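Local coordinates for vitamin B12-binding protein (Vibrio cholerae O395, PDB 5YSC) that binds vitamin B12 in the periplasm and probably delivers it to the BtuC subunits of the BtuCDF ABC transporter, at residues A[173-178]-A[245-250]. Sequence-based numbering, arbitrary orientation.
Sequences HWPSEV and DWLNRP
Trp174 NE1 donates to Leu247 O at 2.8 Å, meeting the oxygen in the carbonyl plane on a lone pair. The bond is bent, 131° at the hydrogen, and the oxygen is tilted 31° out of the indole plane. The indole reaches the carbonyl of Leu247, in helix 244-248, by swinging CG to the far side from the backbone N (chi1 -170°). Two prolines then sandwich the ring. Pro250 CG sits over the five-membered ring in a CH-pi contact, 3.8 Å from its centroid, while Pro175 CB covers the rim of the opposite face. A cis peptide joins Trp174 to Pro175, which serves as the N-cap residue of helix 176-181. In this periplasmic binding protein of the BtuF family, both segments border the cyanocobalamin pocket: Trp174, Asp245, Asn248 and Arg249 line it, and Asp245 OD1 and Arg249 NE hydrogen-bond the ligand. Glu32 and Asp51 form salt bridges with the Arg249 guanidinium, which would steady it. On the Pro175 side of the indole, Leu247 CD1 packs against both Pro175 CB and Val178 CG1, 3.7 Å from each, its side chain crossing the proline at about a right angle. Asn248 OD1 comes to the CG–CD side of the Pro175 ring, 3.3 Å from Pro175 CG, and Asn248 ND2 is hydrogen-bonded to Tyr159 OH on strand 155-159, whose side chain also packs against Pro175 and Leu247.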
loop_
_atom_site.group_PDB
_atom_site.type_symbol
_atom_site.label_atom_id
_atom_site.label_comp_id
_atom_site.label_asym_id
_atom_site.label_seq_id
_atom_site.Cartn_x
_atom_site.Cartn_y
_atom_site.Cartn_z
ATOM N N HIS A 173 -6.010 -4.131 8.347
ATOM C CA HIS A 173 -5.685 -2.926 7.608
ATOM C C HIS A 173 -4.550 -3.187 6.631
ATOM O O HIS A 173 -3.764 -4.146 6.773
ATOM C CB HIS A 173 -5.295 -1.805 8.559
ATOM C CG HIS A 173 -6.476 -1.236 9.282
ATOM N ND1 HIS A 173 -6.752 0.111 9.324
ATOM C CD2 HIS A 173 -7.474 -1.849 9.957
ATOM C CE1 HIS A 173 -7.857 0.312 10.019
ATOM N NE2 HIS A 173 -8.315 -0.862 10.426
ATOM N N TRP A 174 -4.454 -2.297 5.653
ATOM C CA TRP A 174 -3.503 -2.481 4.572
ATOM C C TRP A 174 -2.072 -2.559 5.099
ATOM O O TRP A 174 -1.663 -1.746 5.926
ATOM C CB TRP A 174 -3.636 -1.337 3.586
ATOM C CG TRP A 174 -2.860 -1.606 2.362
ATOM C CD1 TRP A 174 -1.592 -1.177 2.060
ATOM C CD2 TRP A 174 -3.289 -2.418 1.271
ATOM N NE1 TRP A 174 -1.211 -1.696 0.841
ATOM C CE2 TRP A 174 -2.245 -2.441 0.333
ATOM C CE3 TRP A 174 -4.456 -3.136 0.991
ATOM C CZ2 TRP A 174 -2.337 -3.163 -0.858
ATOM C CZ3 TRP A 174 -4.541 -3.831 -0.205
ATOM C CH2 TRP A 174 -3.485 -3.840 -1.105
ATOM N N PRO A 175 -1.244 -3.486 4.578
ATOM C CA PRO A 175 -1.421 -4.453 3.496
ATOM C C PRO A 175 -1.818 -5.868 3.918
ATOM O O PRO A 175 -1.470 -6.867 3.233
ATOM C CB PRO A 175 -0.039 -4.468 2.873
ATOM C CG PRO A 175 0.863 -4.311 4.016
ATOM C CD PRO A 175 0.173 -3.322 4.918
ATOM N N SER A 176 -2.613 -5.975 4.987
ATOM C CA SER A 176 -2.996 -7.305 5.476
ATOM C C SER A 176 -3.543 -8.208 4.369
ATOM O O SER A 176 -3.200 -9.398 4.290
ATOM C CB SER A 176 -4.039 -7.172 6.599
ATOM O OG SER A 176 -3.448 -6.601 7.748
ATOM N N GLU A 177 -4.396 -7.662 3.513
ATOM C CA GLU A 177 -5.068 -8.421 2.470
ATOM C C GLU A 177 -4.099 -9.025 1.451
ATOM O O GLU A 177 -4.401 -10.041 0.826
ATOM C CB GLU A 177 -6.037 -7.477 1.782
ATOM C CG GLU A 177 -7.127 -8.117 1.083
ATOM C CD GLU A 177 -8.302 -8.278 1.969
ATOM O OE1 GLU A 177 -8.083 -8.674 3.134
ATOM O OE2 GLU A 177 -9.421 -7.968 1.516
ATOM N N VAL A 178 -2.955 -8.394 1.222
ATOM C CA VAL A 178 -1.970 -8.991 0.323
ATOM C C VAL A 178 -1.542 -10.359 0.842
ATOM O O VAL A 178 -1.477 -11.343 0.088
ATOM C CB VAL A 178 -0.754 -8.062 0.180
ATOM C CG1 VAL A 178 0.323 -8.758 -0.601
ATOM C CG2 VAL A 178 -1.189 -6.736 -0.488
ATOM N N ASP A 245 7.363 -0.261 -1.706
ATOM C CA ASP A 245 6.606 0.522 -2.685
ATOM C C ASP A 245 5.457 -0.292 -3.271
ATOM O O ASP A 245 4.343 0.212 -3.452
ATOM C CB ASP A 245 7.533 1.007 -3.801
ATOM C CG ASP A 245 8.539 2.073 -3.365
ATOM O OD1 ASP A 245 8.537 2.510 -2.186
ATOM O OD2 ASP A 245 9.390 2.446 -4.256
ATOM N N TRP A 246 5.707 -1.555 -3.583
ATOM C CA TRP A 246 4.664 -2.389 -4.164
ATOM C C TRP A 246 3.609 -2.734 -3.139
ATOM O O TRP A 246 2.421 -2.850 -3.466
ATOM C CB TRP A 246 5.257 -3.705 -4.678
ATOM C CG TRP A 246 6.307 -3.608 -5.736
ATOM C CD1 TRP A 246 6.610 -2.541 -6.560
ATOM C CD2 TRP A 246 7.199 -4.654 -6.094
ATOM N NE1 TRP A 246 7.656 -2.885 -7.396
ATOM C CE2 TRP A 246 8.044 -4.164 -7.110
ATOM C CE3 TRP A 246 7.387 -5.949 -5.633
ATOM C CZ2 TRP A 246 9.012 -4.937 -7.693
ATOM C CZ3 TRP A 246 8.389 -6.725 -6.191
ATOM C CH2 TRP A 246 9.205 -6.211 -7.199
ATOM N N LEU A 247 4.072 -3.007 -1.928
ATOM C CA LEU A 247 3.271 -3.641 -0.900
ATOM C C LEU A 247 2.401 -2.639 -0.172
ATOM O O LEU A 247 1.198 -2.848 -0.021
ATOM C CB LEU A 247 4.208 -4.346 0.072
ATOM C CG LEU A 247 3.481 -5.022 1.229
ATOM C CD1 LEU A 247 2.572 -6.181 0.807
ATOM C CD2 LEU A 247 4.507 -5.433 2.237
ATOM N N ASN A 248 2.990 -1.534 0.234
ATOM C CA ASN A 248 2.336 -0.630 1.161
ATOM C C ASN A 248 1.536 0.469 0.478
ATOM O O ASN A 248 0.812 1.212 1.170
ATOM C CB ASN A 248 3.383 -0.064 2.102
ATOM C CG ASN A 248 3.956 -1.157 3.008
ATOM O OD1 ASN A 248 3.263 -2.118 3.317
ATOM N ND2 ASN A 248 5.181 -1.008 3.433
ATOM N N ARG A 249 1.616 0.575 -0.846
ATOM C CA ARG A 249 0.735 1.397 -1.655
ATOM C C ARG A 249 -0.209 0.517 -2.446
ATOM O O ARG A 249 0.270 -0.331 -3.205
ATOM C CB ARG A 249 1.524 2.258 -2.660
ATOM C CG ARG A 249 2.685 3.012 -2.152
ATOM C CD ARG A 249 3.461 3.598 -3.299
ATOM N NE ARG A 249 4.702 4.171 -2.859
ATOM C CZ ARG A 249 5.466 4.923 -3.642
ATOM N NH1 ARG A 249 5.072 5.189 -4.882
ATOM N NH2 ARG A 249 6.595 5.444 -3.171
ATOM N N PRO A 250 -1.499 0.734 -2.420
ATOM C CA PRO A 250 -2.393 -0.069 -3.258
ATOM C C PRO A 250 -2.504 0.453 -4.680
ATOM O O PRO A 250 -3.122 1.496 -4.935
ATOM C CB PRO A 250 -3.744 0.027 -2.529
ATOM C CG PRO A 250 -3.441 0.579 -1.207
ATOM C CD PRO A 250 -2.221 1.404 -1.327
#